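Long-range contacts in annexin A8 (Homo sapiens, PDB 1W3W), which binds phospholipids in a calcium-dependent manner and acts as an anticoagulant, indirectly inhibiting the thromboplastin-specific complex of the blood coagulation cascade: residues S172-A177 with S209-L214; D24-T29 with Q57-S62; E260-A265 with G274-N279. All blocks are in the same frame, centred on the assembly; numbering follows the deposited sequence.

Interaction 1: S172-A177 with S209-L214; sequences SFVDPA and SATHLL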
ATOM      1  N   SER A 172       4.164 -11.322  22.815  0.80 44.44           N
ATOM      2  CA  SER A 172       3.689 -12.629  22.354  0.80 43.24           C
ATOM      3  C   SER A 172       2.599 -13.154  23.293  0.80 41.69           C
ATOM      4  O   SER A 172       1.975 -14.180  23.014  0.80 41.92           O
ATOM      5  CB  SER A 172       4.845 -13.638  22.258  0.70 43.28           C
ATOM      6  OG  SER A 172       5.484 -13.810  23.511  0.70 43.62           O
ATOM      7  N   PHE A 173       2.368 -12.435  24.393  1.00 39.55           N
ATOM      8  CA  PHE A 173       1.366 -12.824  25.388  1.00 37.67           C
ATOM      9  C   PHE A 173      -0.044 -12.341  25.036  1.00 34.98           C
ATOM     10  O   PHE A 173      -0.322 -11.144  24.960  1.00 34.87           O
ATOM     11  CB  PHE A 173       1.756 -12.326  26.786  1.00 37.77           C
ATOM     12  CG  PHE A 173       2.646 -13.275  27.533  1.00 39.46           C
ATOM     13  CD1 PHE A 173       4.028 -13.205  27.392  1.00 40.63           C
ATOM     14  CD2 PHE A 173       2.101 -14.246  28.371  1.00 40.60           C
ATOM     15  CE1 PHE A 173       4.858 -14.080  28.083  1.00 41.65           C
ATOM     16  CE2 PHE A 173       2.918 -15.130  29.056  1.00 40.86           C
ATOM     17  CZ  PHE A 173       4.301 -15.045  28.917  1.00 41.91           C
ATOM     18  N   VAL A 174      -0.925 -13.307  24.843  1.00 31.97           N
ATOM     19  CA  VAL A 174      -2.323 -13.053  24.590  1.00 29.16           C
ATOM     20  C   VAL A 174      -3.083 -13.418  25.864  1.00 26.98           C
ATOM     21  O   VAL A 174      -2.805 -14.422  26.507  1.00 26.41           O
ATOM     22  CB  VAL A 174      -2.797 -13.911  23.404  1.00 29.02           C
ATOM     23  CG1 VAL A 174      -4.282 -13.695  23.114  1.00 28.96           C
ATOM     24  CG2 VAL A 174      -1.960 -13.591  22.187  1.00 29.12           C
ATOM     25  N   ASP A 175      -4.046 -12.595  26.219  1.00 24.23           N
ATOM     26  CA  ASP A 175      -4.942 -12.885  27.318  1.00 22.68           C
ATOM     27  C   ASP A 175      -5.996 -13.889  26.832  1.00 21.84           C
ATOM     28  O   ASP A 175      -6.849 -13.513  26.048  1.00 21.16           O
ATOM     29  CB  ASP A 175      -5.601 -11.567  27.741  1.00 22.29           C
ATOM     30  CG  ASP A 175      -6.512 -11.710  28.942  1.00 20.75           C
ATOM     31  OD1 ASP A 175      -7.025 -12.821  29.215  1.00 18.86           O
ATOM     32  OD2 ASP A 175      -6.791 -10.728  29.655  1.00 18.46           O
ATOM     33  N   PRO A 176      -5.950 -15.149  27.282  1.00 21.16           N
ATOM     34  CA  PRO A 176      -6.857 -16.166  26.751  1.00 20.83           C
ATOM     35  C   PRO A 176      -8.324 -15.914  27.087  1.00 20.28           C
ATOM     36  O   PRO A 176      -9.184 -16.290  26.280  1.00 19.96           O
ATOM     37  CB  PRO A 176      -6.360 -17.467  27.400  1.00 21.45           C
ATOM     38  CG  PRO A 176      -5.608 -17.031  28.646  1.00 21.23           C
ATOM     39  CD  PRO A 176      -5.064 -15.697  28.326  1.00 21.52           C
ATOM     40  N   ALA A 177      -8.611 -15.325  28.249  1.00 18.69           N
ATOM     41  CA  ALA A 177      -9.994 -15.021  28.614  1.00 17.99           C
ATOM     42  C   ALA A 177     -10.587 -13.954  27.700  1.00 17.62           C
ATOM     43  O   ALA A 177     -11.744 -14.038  27.298  1.00 16.27           O
ATOM     44  CB  ALA A 177     -10.084 -14.566  30.074  1.00 17.90           C
ATOM     45  N   SER A 209      -4.348  -6.298  19.021  1.00 25.01           N
ATOM     46  CA  SER A 209      -3.103  -6.592  18.337  1.00 24.96           C
ATOM     47  C   SER A 209      -3.259  -7.749  17.360  1.00 24.45           C
ATOM     48  O   SER A 209      -4.179  -8.554  17.493  1.00 23.60           O
ATOM     49  CB  SER A 209      -2.027  -6.938  19.362  1.00 25.19           C
ATOM     50  OG  SER A 209      -2.291  -8.175  19.994  1.00 26.52           O
ATOM     51  N   ALA A 210      -2.354  -7.824  16.383  1.00 23.55           N
ATOM     52  CA  ALA A 210      -2.352  -8.916  15.406  1.00 22.98           C
ATOM     53  C   ALA A 210      -2.272 -10.280  16.082  1.00 22.54           C
ATOM     54  O   ALA A 210      -2.971 -11.208  15.709  1.00 21.18           O
ATOM     55  CB  ALA A 210      -1.197  -8.755  14.422  1.00 23.35           C
ATOM     56  N   THR A 211      -1.413 -10.393  17.088  1.00 22.02           N
ATOM     57  CA  THR A 211      -1.211 -11.657  17.784  1.00 22.07           C
ATOM     58  C   THR A 211      -2.464 -12.117  18.548  1.00 20.61           C
ATOM     59  O   THR A 211      -2.815 -13.304  18.569  1.00 19.88           O
ATOM     60  CB  THR A 211      -0.021 -11.490  18.755  1.00 22.86           C
ATOM     61  OG1 THR A 211       1.148 -11.092  18.010  1.00 25.03           O
ATOM     62  CG2 THR A 211       0.354 -12.814  19.382  1.00 24.25           C
ATOM     63  N   HIS A 212      -3.121 -11.162  19.187  1.00 19.68           N
ATOM     64  CA  HIS A 212      -4.387 -11.408  19.864  1.00 19.61           C
ATOM     65  C   HIS A 212      -5.448 -11.823  18.841  1.00 19.13           C
ATOM     66  O   HIS A 212      -6.174 -12.771  19.067  1.00 18.74           O
ATOM     67  CB  HIS A 212      -4.825 -10.151  20.615  1.00 19.47           C
ATOM     68  CG  HIS A 212      -6.154 -10.276  21.290  1.00 20.71           C
ATOM     69  ND1 HIS A 212      -6.285 -10.370  22.659  1.00 22.27           N
ATOM     70  CD2 HIS A 212      -7.412 -10.312  20.789  1.00 21.74           C
ATOM     71  CE1 HIS A 212      -7.566 -10.445  22.972  1.00 23.64           C
ATOM     72  NE2 HIS A 212      -8.272 -10.426  21.855  1.00 22.23           N
ATOM     73  N   LEU A 213      -5.496 -11.133  17.705  1.00 18.78           N
ATOM     74  CA  LEU A 213      -6.524 -11.395  16.693  1.00 18.99           C
ATOM     75  C   LEU A 213      -6.372 -12.775  16.099  1.00 18.75           C
ATOM     76  O   LEU A 213      -7.368 -13.438  15.836  1.00 17.90           O
ATOM     77  CB  LEU A 213      -6.501 -10.349  15.581  1.00 19.02           C
ATOM     78  CG  LEU A 213      -7.151  -9.002  15.904  1.00 19.93           C
ATOM     79  CD1 LEU A 213      -6.942  -8.074  14.732  1.00 21.92           C
ATOM     80  CD2 LEU A 213      -8.616  -9.130  16.225  1.00 19.63           C
ATOM     81  N   LEU A 214      -5.134 -13.236  15.922  1.00 19.28           N
ATOM     82  CA  LEU A 214      -4.930 -14.595  15.405  1.00 19.84           C
ATOM     83  C   LEU A 214      -5.541 -15.631  16.322  1.00 19.80           C
ATOM     84  O   LEU A 214      -6.131 -16.618  15.856  1.00 19.48           O
ATOM     85  CB  LEU A 214      -3.450 -14.894  15.188  1.00 20.61           C
ATOM     86  CG  LEU A 214      -2.884 -14.157  13.968  1.00 22.09           C
ATOM     87  CD1 LEU A 214      -1.363 -14.161  13.989  1.00 24.10           C
ATOM     88  CD2 LEU A 214      -3.409 -14.790  12.704  1.00 23.25           C
TER
HETATM   89  O   HOH W   1      -4.447 -10.097  24.593  1.00 20.62           O
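Val174 and His212 mark the closest backbone approach, 5.4 Å between their CA atoms, where the extended lead-in to helix 176-191 runs past the first turn of helix 210-224. Toward Ser172 the chains draw apart, and its CA lies 6.8 Å from the CA of Thr211. The contact joins the starts of two helices of the all-helical annexin fold, at the start of what is predicted to be the third annexin repeat. Both helix starts carry an N-cap. Ser209 OG accepts from His212 N at 3.2 Å with an N-H...O angle of 158°, whereas Asp175 OD1 takes the N-H of Ala177 only weakly.

Val174 does most of the touching, with its two methyls divided between neighbouring residues of the helix. CG1 is extended away from the backbone N (chi1 179°), which sets it 3.9 Å from His212 ND1 and close to His212 CA; the valine and the histidine side chains meet at about a right angle. The other methyl, CG2, rests 3.7 Å from Thr211 CG2 and equally near Thr211 O. Arg215, one turn further along helix 210-224, also touches the valine.

Both imidazole nitrogens of His212 have a partner, which should limit rotation of the ring. NE2 is hydrogen-bonded to Asp182 in helix 176-191, so the histidine ties the two helices together beyond this contact. On the ND1 side the link is indirect: a water in the ring plane lies 2.7 Å from His212 ND1 and accepts from Asp175 N at 3.0 Å.

Interaction 2: D24-T29 with Q57-S62; sequences DPDAET and QQIAKS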
ATOM      1  N   ASP A  24      26.546  12.675  -7.984  1.00 21.15           N
ATOM      2  CA  ASP A  24      26.747  13.668  -9.037  1.00 20.93           C
ATOM      3  C   ASP A  24      26.717  13.099 -10.455  1.00 20.17           C
ATOM      4  O   ASP A  24      26.054  13.661 -11.307  1.00 20.19           O
ATOM      5  CB  ASP A  24      28.049  14.465  -8.801  1.00 21.97           C
ATOM      6  CG  ASP A  24      27.965  15.404  -7.601  1.00 23.31           C
ATOM      7  OD1 ASP A  24      26.870  15.612  -7.022  1.00 24.71           O
ATOM      8  OD2 ASP A  24      28.967  15.996  -7.171  1.00 25.99           O
ATOM      9  N   PRO A  25      27.421  12.003 -10.736  1.00 19.32           N
ATOM     10  CA  PRO A  25      27.368  11.400 -12.077  1.00 18.21           C
ATOM     11  C   PRO A  25      25.971  10.964 -12.497  1.00 17.12           C
ATOM     12  O   PRO A  25      25.596  11.170 -13.635  1.00 16.14           O
ATOM     13  CB  PRO A  25      28.275  10.168 -11.958  1.00 18.85           C
ATOM     14  CG  PRO A  25      29.146  10.423 -10.773  1.00 19.44           C
ATOM     15  CD  PRO A  25      28.358  11.294  -9.845  1.00 19.89           C
ATOM     16  N   ASP A  26      25.213  10.366 -11.583  1.00 16.59           N
ATOM     17  CA  ASP A  26      23.833   9.981 -11.879  1.00 16.20           C
ATOM     18  C   ASP A  26      22.971  11.206 -12.232  1.00 15.55           C
ATOM     19  O   ASP A  26      22.167  11.158 -13.153  1.00 15.05           O
ATOM     20  CB  ASP A  26      23.222   9.234 -10.694  1.00 15.77           C
ATOM     21  CG  ASP A  26      23.695   7.786 -10.597  1.00 15.40           C
ATOM     22  OD1 ASP A  26      23.645   7.222  -9.491  1.00 16.65           O
ATOM     23  OD2 ASP A  26      24.120   7.128 -11.563  1.00 16.02           O
ATOM     24  N   ALA A  27      23.133  12.287 -11.488  1.00 15.94           N
ATOM     25  CA  ALA A  27      22.414  13.528 -11.780  1.00 16.56           C
ATOM     26  C   ALA A  27      22.763  14.001 -13.177  1.00 17.69           C
ATOM     27  O   ALA A  27      21.899  14.408 -13.934  1.00 17.75           O
ATOM     28  CB  ALA A  27      22.754  14.606 -10.744  1.00 16.39           C
ATOM     29  N   GLU A  28      24.043  13.929 -13.529  1.00 19.19           N
ATOM     30  CA  GLU A  28      24.485  14.300 -14.870  1.00 20.25           C
ATOM     31  C   GLU A  28      23.924  13.392 -15.958  1.00 19.85           C
ATOM     32  O   GLU A  28      23.562  13.863 -17.029  1.00 19.92           O
ATOM     33  CB  GLU A  28      26.013  14.323 -14.955  1.00 21.16           C
ATOM     34  CG  GLU A  28      26.517  15.116 -16.148  1.00 25.53           C
ATOM     35  CD  GLU A  28      28.021  15.066 -16.276  1.00 30.85           C
ATOM     36  OE1 GLU A  28      28.564  13.950 -16.348  1.00 34.04           O
ATOM     37  OE2 GLU A  28      28.652  16.144 -16.297  1.00 35.32           O
ATOM     38  N   THR A  29      23.827  12.096 -15.690  1.00 19.01           N
ATOM     39  CA  THR A  29      23.202  11.201 -16.639  1.00 18.97           C
ATOM     40  C   THR A  29      21.753  11.602 -16.907  1.00 18.20           C
ATOM     41  O   THR A  29      21.318  11.617 -18.046  1.00 18.08           O
ATOM     42  CB  THR A  29      23.247   9.770 -16.117  1.00 18.77           C
ATOM     43  OG1 THR A  29      24.603   9.351 -16.013  1.00 19.46           O
ATOM     44  CG2 THR A  29      22.643   8.810 -17.125  1.00 20.09           C
ATOM     45  N   GLN A  57      17.070  10.523  -3.523  1.00 13.72           N
ATOM     46  CA  GLN A  57      16.947  11.824  -2.863  1.00 14.36           C
ATOM     47  C   GLN A  57      18.258  12.613  -2.959  1.00 14.98           C
ATOM     48  O   GLN A  57      18.254  13.831  -3.175  1.00 15.43           O
ATOM     49  CB  GLN A  57      16.530  11.662  -1.389  1.00 14.63           C
ATOM     50  CG  GLN A  57      15.238  10.854  -1.147  1.00 15.39           C
ATOM     51  CD  GLN A  57      14.089  11.277  -2.032  1.00 15.64           C
ATOM     52  OE1 GLN A  57      13.897  12.460  -2.265  1.00 17.70           O
ATOM     53  NE2 GLN A  57      13.321  10.315  -2.520  1.00 17.40           N
ATOM     54  N   GLN A  58      19.378  11.907  -2.843  1.00 15.33           N
ATOM     55  CA  GLN A  58      20.701  12.506  -3.012  1.00 15.92           C
ATOM     56  C   GLN A  58      20.911  12.970  -4.450  1.00 15.71           C
ATOM     57  O   GLN A  58      21.437  14.056  -4.690  1.00 15.82           O
ATOM     58  CB  GLN A  58      21.797  11.514  -2.621  1.00 15.85           C
ATOM     59  CG  GLN A  58      21.762  11.088  -1.169  1.00 18.75           C
ATOM     60  CD  GLN A  58      22.808  10.015  -0.853  1.00 23.68           C
ATOM     61  OE1 GLN A  58      22.474   8.840  -0.697  1.00 27.70           O
ATOM     62  NE2 GLN A  58      24.058  10.422  -0.749  1.00 25.10           N
ATOM     63  N   ILE A  59      20.490  12.144  -5.402  1.00 15.46           N
ATOM     64  CA  ILE A  59      20.531  12.495  -6.817  1.00 15.49           C
ATOM     65  C   ILE A  59      19.688  13.760  -7.095  1.00 15.85           C
ATOM     66  O   ILE A  59      20.129  14.659  -7.803  1.00 15.56           O
ATOM     67  CB  ILE A  59      20.075  11.309  -7.687  1.00 15.01           C
ATOM     68  CG1 ILE A  59      21.119  10.179  -7.637  1.00 14.97           C
ATOM     69  CG2 ILE A  59      19.906  11.737  -9.129  1.00 16.30           C
ATOM     70  CD1 ILE A  59      20.627   8.876  -8.194  1.00 15.55           C
ATOM     71  N   ALA A  60      18.500  13.831  -6.516  1.00 16.45           N
ATOM     72  CA  ALA A  60      17.634  15.003  -6.682  1.00 17.03           C
ATOM     73  C   ALA A  60      18.315  16.268  -6.177  1.00 18.38           C
ATOM     74  O   ALA A  60      18.278  17.316  -6.846  1.00 18.48           O
ATOM     75  CB  ALA A  60      16.291  14.793  -5.977  1.00 16.56           C
ATOM     76  N   LYS A  61      18.973  16.174  -5.022  1.00 19.53           N
ATOM     77  CA  LYS A  61      19.672  17.330  -4.445  1.00 21.07           C
ATOM     78  C   LYS A  61      20.847  17.780  -5.311  1.00 20.90           C
ATOM     79  O   LYS A  61      21.040  18.978  -5.545  1.00 20.69           O
ATOM     80  CB  LYS A  61      20.159  17.014  -3.033  1.00 22.09           C
ATOM     81  CG  LYS A  61      20.684  18.239  -2.292  1.00 26.70           C
ATOM     82  CD  LYS A  61      20.785  18.000  -0.780  1.00 31.47           C
ATOM     83  CE  LYS A  61      22.041  18.631  -0.162  1.00 34.18           C
ATOM     84  NZ  LYS A  61      21.724  19.475   1.037  1.00 36.54           N
ATOM     85  N   SER A  62      21.626  16.819  -5.788  1.00 20.15           N
ATOM     86  CA  SER A  62      22.740  17.098  -6.679  1.00 20.31           C
ATOM     87  C   SER A  62      22.267  17.702  -7.996  1.00 20.10           C
ATOM     88  O   SER A  62      22.907  18.595  -8.523  1.00 20.15           O
ATOM     89  CB  SER A  62      23.559  15.826  -6.957  1.00 20.25           C
ATOM     90  OG  SER A  62      24.529  16.051  -7.965  1.00 19.97           O
TER
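Asp24, Asp26 and Ala27 on the first turns of helix 24-34 pack against Ile59 and Ser62 of helix 53-67, a helix-helix crossing within the predicted first annexin repeat. The two short segments approach to 8.3 Å between axes and cross at -69°, so helix 53-67 lies steeply across the beginning of its partner and not alongside it.

The small side chain of Ala27 faces the crossing helix. Its CB sits 3.9 Å from Ile59 O and 3.6 Å from Ser62 OG, so the methyl is pressed against the backbone of that helix as well as a side chain. Ile59 reaches toward helix 24-34: CG2 lies 4.0 Å from Ala27 N, while CD1 comes within 3.6 Å of Asp26 CB, the isoleucine running obliquely across the aspartate. Val47 of helix 41-48 touches both Asp26 and Ile59, adding a third helix to the cluster. The carboxylate of Asp26 is buried here, but its charge is met by a salt bridge from OD1 to Arg51 NE.

At the N-terminal end of helix 24-34 the contact turns polar. Ser62 holds OG anti to its own backbone N (chi1 172°), which carries the hydroxyl across to Asp24. Gln66, one turn on, is hydrogen-bonded through NE2 to the same hydroxyl and makes a weak bond to Asp24 O, so the buried Ser62 OG has two partners, Asp24 and Gln66. The serine gives its proton to the carboxylate: Ser62 OG to Asp24 OD1 is 2.6 Å, the oxygen being met on its anti side, 32° out of the carboxylate plane.

Interaction 3: E260-A265 with G274-N279; sequences ERLYYA and GTLIRN
Arg261 lies across Thr275, whose CG2 sits 3.8 Å above one face of the Arg261 guanidinium plane, displaced toward the rim. In the predicted fourth annexin repeat this joins helices 254-266 and 273-283, which run roughly antiparallel, 151° between segment directions and 8.8 Å between axes. Ala265 CB adds to the seam, 4.0 Å from Thr275 CG2. Leu262 CD2 fits between Asn279 CB at 3.7 Å and Leu276 CD1 at 4.0 Å.

A bend at chi2 (70°) turns the Arg261 chain over the threonine, bringing its NH2 to 4.0 Å from Arg278 NH2. Arg278 NH2 also makes a weak bond to Thr275 OG1, 3.4 Å long. Glu118 of helix 113-122 forms salt bridges with the NE of both arginines, and Glu101 takes Arg278 NH1, so the two guanidiniums gather round acidic groups. An alanine at Arg261 would take away one of the salt bridges to Glu118 and is likely to leave the methyl of Thr275 without the flat group that covers it.

Farther out, Met266 at the end of helix 254-266, with Gly268 and Gly270 of the loop that follows, and Asp310 make the calcium site; the side chain of Leu276 lies about 4 Å from that of Met266.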
ATOM      1  N   GLU A 260      -1.720 -10.656  -3.504  1.00 16.37           N
ATOM      2  CA  GLU A 260      -3.106 -10.755  -3.964  1.00 17.07           C
ATOM      3  C   GLU A 260      -3.603  -9.431  -4.525  1.00 16.64           C
ATOM      4  O   GLU A 260      -4.365  -9.392  -5.492  1.00 15.83           O
ATOM      5  CB  GLU A 260      -4.001 -11.211  -2.803  1.00 17.98           C
ATOM      6  CG  GLU A 260      -5.456 -11.433  -3.175  1.00 22.15           C
ATOM      7  CD  GLU A 260      -6.291 -11.829  -1.969  1.00 26.18           C
ATOM      8  OE1 GLU A 260      -6.122 -12.948  -1.454  1.00 30.92           O
ATOM      9  OE2 GLU A 260      -7.098 -11.005  -1.531  1.00 32.38           O
ATOM     10  N   ARG A 261      -3.146  -8.344  -3.927  1.00 16.45           N
ATOM     11  CA  ARG A 261      -3.457  -7.021  -4.406  1.00 17.30           C
ATOM     12  C   ARG A 261      -2.907  -6.812  -5.815  1.00 17.10           C
ATOM     13  O   ARG A 261      -3.587  -6.283  -6.690  1.00 16.64           O
ATOM     14  CB  ARG A 261      -2.865  -6.005  -3.448  1.00 17.60           C
ATOM     15  CG  ARG A 261      -3.464  -4.706  -3.548  1.00 20.16           C
ATOM     16  CD  ARG A 261      -4.899  -4.625  -3.046  1.00 18.88           C
ATOM     17  NE  ARG A 261      -5.221  -3.221  -3.080  1.00 18.21           N
ATOM     18  CZ  ARG A 261      -6.335  -2.695  -3.558  1.00 18.55           C
ATOM     19  NH1 ARG A 261      -7.342  -3.452  -3.991  1.00 19.32           N
ATOM     20  NH2 ARG A 261      -6.452  -1.389  -3.548  1.00 16.37           N
ATOM     21  N   LEU A 262      -1.678  -7.248  -6.028  1.00 17.12           N
ATOM     22  CA  LEU A 262      -1.033  -7.124  -7.325  1.00 17.50           C
ATOM     23  C   LEU A 262      -1.730  -8.001  -8.368  1.00 17.84           C
ATOM     24  O   LEU A 262      -1.968  -7.554  -9.481  1.00 17.44           O
ATOM     25  CB  LEU A 262       0.443  -7.483  -7.206  1.00 17.59           C
ATOM     26  CG  LEU A 262       1.304  -6.487  -6.425  1.00 17.37           C
ATOM     27  CD1 LEU A 262       2.689  -7.052  -6.218  1.00 18.57           C
ATOM     28  CD2 LEU A 262       1.368  -5.174  -7.175  1.00 18.19           C
ATOM     29  N   TYR A 263      -2.066  -9.230  -7.991  1.00 18.76           N
ATOM     30  CA  TYR A 263      -2.803 -10.153  -8.862  1.00 20.14           C
ATOM     31  C   TYR A 263      -4.120  -9.569  -9.351  1.00 21.33           C
ATOM     32  O   TYR A 263      -4.431  -9.633 -10.544  1.00 21.46           O
ATOM     33  CB  TYR A 263      -3.069 -11.469  -8.127  1.00 20.41           C
ATOM     34  CG  TYR A 263      -3.834 -12.506  -8.935  1.00 22.34           C
ATOM     35  CD1 TYR A 263      -3.206 -13.233  -9.947  1.00 23.72           C
ATOM     36  CD2 TYR A 263      -5.188 -12.756  -8.679  1.00 23.46           C
ATOM     37  CE1 TYR A 263      -3.908 -14.183 -10.687  1.00 26.17           C
ATOM     38  CE2 TYR A 263      -5.896 -13.712  -9.412  1.00 25.85           C
ATOM     39  CZ  TYR A 263      -5.242 -14.417 -10.414  1.00 26.24           C
ATOM     40  OH  TYR A 263      -5.930 -15.352 -11.138  1.00 29.31           O
ATOM     41  N   TYR A 264      -4.897  -8.986  -8.444  1.00 22.52           N
ATOM     42  CA  TYR A 264      -6.199  -8.465  -8.828  1.00 24.04           C
ATOM     43  C   TYR A 264      -6.122  -7.114  -9.531  1.00 24.27           C
ATOM     44  O   TYR A 264      -7.039  -6.753 -10.249  1.00 23.95           O
ATOM     45  CB  TYR A 264      -7.171  -8.456  -7.648  1.00 25.23           C
ATOM     46  CG  TYR A 264      -7.728  -9.843  -7.362  1.00 28.25           C
ATOM     47  CD1 TYR A 264      -7.365 -10.541  -6.211  1.00 31.33           C
ATOM     48  CD2 TYR A 264      -8.589 -10.473  -8.266  1.00 32.21           C
ATOM     49  CE1 TYR A 264      -7.865 -11.824  -5.949  1.00 33.74           C
ATOM     50  CE2 TYR A 264      -9.087 -11.757  -8.016  1.00 34.03           C
ATOM     51  CZ  TYR A 264      -8.719 -12.422  -6.850  1.00 34.36           C
ATOM     52  OH  TYR A 264      -9.198 -13.691  -6.590  1.00 37.45           O
ATOM     53  N   ALA A 265      -5.005  -6.407  -9.386  1.00 24.70           N
ATOM     54  CA  ALA A 265      -4.728  -5.232 -10.204  1.00 25.28           C
ATOM     55  C   ALA A 265      -4.586  -5.588 -11.690  1.00 26.05           C
ATOM     56  O   ALA A 265      -4.811  -4.746 -12.544  1.00 25.38           O
ATOM     57  CB  ALA A 265      -3.459  -4.549  -9.734  1.00 25.45           C
ATOM     58  N   GLY A 274      -2.669   2.260 -11.106  1.00 17.97           N
ATOM     59  CA  GLY A 274      -2.418   2.961  -9.848  1.00 17.37           C
ATOM     60  C   GLY A 274      -2.041   2.001  -8.732  1.00 17.24           C
ATOM     61  O   GLY A 274      -1.083   2.237  -7.991  1.00 17.04           O
ATOM     62  N   THR A 275      -2.781   0.902  -8.640  1.00 16.22           N
ATOM     63  CA  THR A 275      -2.560  -0.127  -7.633  1.00 16.08           C
ATOM     64  C   THR A 275      -1.290  -0.932  -7.858  1.00 15.41           C
ATOM     65  O   THR A 275      -0.576  -1.263  -6.905  1.00 14.67           O
ATOM     66  CB  THR A 275      -3.782  -1.063  -7.610  1.00 16.27           C
ATOM     67  OG1 THR A 275      -4.910  -0.309  -7.186  1.00 18.22           O
ATOM     68  CG2 THR A 275      -3.654  -2.141  -6.556  1.00 16.37           C
ATOM     69  N   LEU A 276      -1.018  -1.255  -9.114  1.00 14.35           N
ATOM     70  CA  LEU A 276       0.228  -1.911  -9.495  1.00 14.52           C
ATOM     71  C   LEU A 276       1.447  -1.056  -9.124  1.00 13.35           C
ATOM     72  O   LEU A 276       2.377  -1.521  -8.476  1.00 12.43           O
ATOM     73  CB  LEU A 276       0.199  -2.187 -11.003  1.00 15.05           C
ATOM     74  CG  LEU A 276       1.332  -2.962 -11.667  1.00 17.42           C
ATOM     75  CD1 LEU A 276       1.506  -4.351 -11.079  1.00 19.58           C
ATOM     76  CD2 LEU A 276       1.017  -3.058 -13.154  1.00 19.06           C
ATOM     77  N   ILE A 277       1.430   0.206  -9.526  1.00 13.08           N
ATOM     78  CA  ILE A 277       2.526   1.121  -9.251  1.00 12.88           C
ATOM     79  C   ILE A 277       2.754   1.273  -7.755  1.00 13.07           C
ATOM     80  O   ILE A 277       3.869   1.104  -7.271  1.00 12.66           O
ATOM     81  CB  ILE A 277       2.250   2.490  -9.913  1.00 13.53           C
ATOM     82  CG1 ILE A 277       2.434   2.375 -11.442  1.00 14.38           C
ATOM     83  CG2 ILE A 277       3.131   3.576  -9.295  1.00 13.56           C
ATOM     84  CD1 ILE A 277       1.868   3.535 -12.241  1.00 15.30           C
ATOM     85  N   ARG A 278       1.692   1.579  -7.017  1.00 13.10           N
ATOM     86  CA  ARG A 278       1.802   1.903  -5.601  1.00 13.04           C
ATOM     87  C   ARG A 278       2.357   0.755  -4.778  1.00 12.86           C
ATOM     88  O   ARG A 278       3.209   0.949  -3.910  1.00 12.83           O
ATOM     89  CB  ARG A 278       0.435   2.326  -5.049  1.00 13.31           C
ATOM     90  CG  ARG A 278       0.454   2.796  -3.602  1.00 13.88           C
ATOM     91  CD  ARG A 278      -0.909   3.289  -3.099  1.00 14.37           C
ATOM     92  NE  ARG A 278      -1.930   2.281  -3.345  1.00 13.45           N
ATOM     93  CZ  ARG A 278      -2.849   2.318  -4.312  1.00 14.39           C
ATOM     94  NH1 ARG A 278      -2.930   3.319  -5.160  1.00 16.06           N
ATOM     95  NH2 ARG A 278      -3.690   1.315  -4.442  1.00 15.31           N
ATOM     96  N   ASN A 279       1.886  -0.449  -5.053  1.00 12.93           N
ATOM     97  CA  ASN A 279       2.326  -1.602  -4.296  1.00 13.21           C
ATOM     98  C   ASN A 279       3.737  -2.040  -4.621  1.00 13.71           C
ATOM     99  O   ASN A 279       4.490  -2.396  -3.713  1.00 13.79           O
ATOM    100  CB  ASN A 279       1.302  -2.724  -4.427  1.00 13.60           C
ATOM    101  CG  ASN A 279       0.063  -2.423  -3.636  1.00 13.62           C
ATOM    102  OD1 ASN A 279      -0.950  -1.956  -4.169  1.00 16.87           O
ATOM    103  ND2 ASN A 279       0.156  -2.611  -2.344  1.00 13.14           N
TER

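How the interactions relate
Along the chain the order is interaction 2, interaction 1, interaction 3, each closed before the next opens, and no helix is shared. Interactions 1 and 2 lie on opposite sides of the chain's centre, about 47 Å apart between centres, in or at the edge of predicted repeats 3 and 1. Interaction 3, in the predicted repeat 4, is the central one: its centre is about 30 Å from that of interaction 1 and about 29 Å from that of interaction 2. The outer two join helices locally, whereas 260-265 with 274-279 lies close to the calcium site, the Ala265 side chain about 8 Å from the ion, and through Glu118 links to helix 113-122 of the predicted repeat 2.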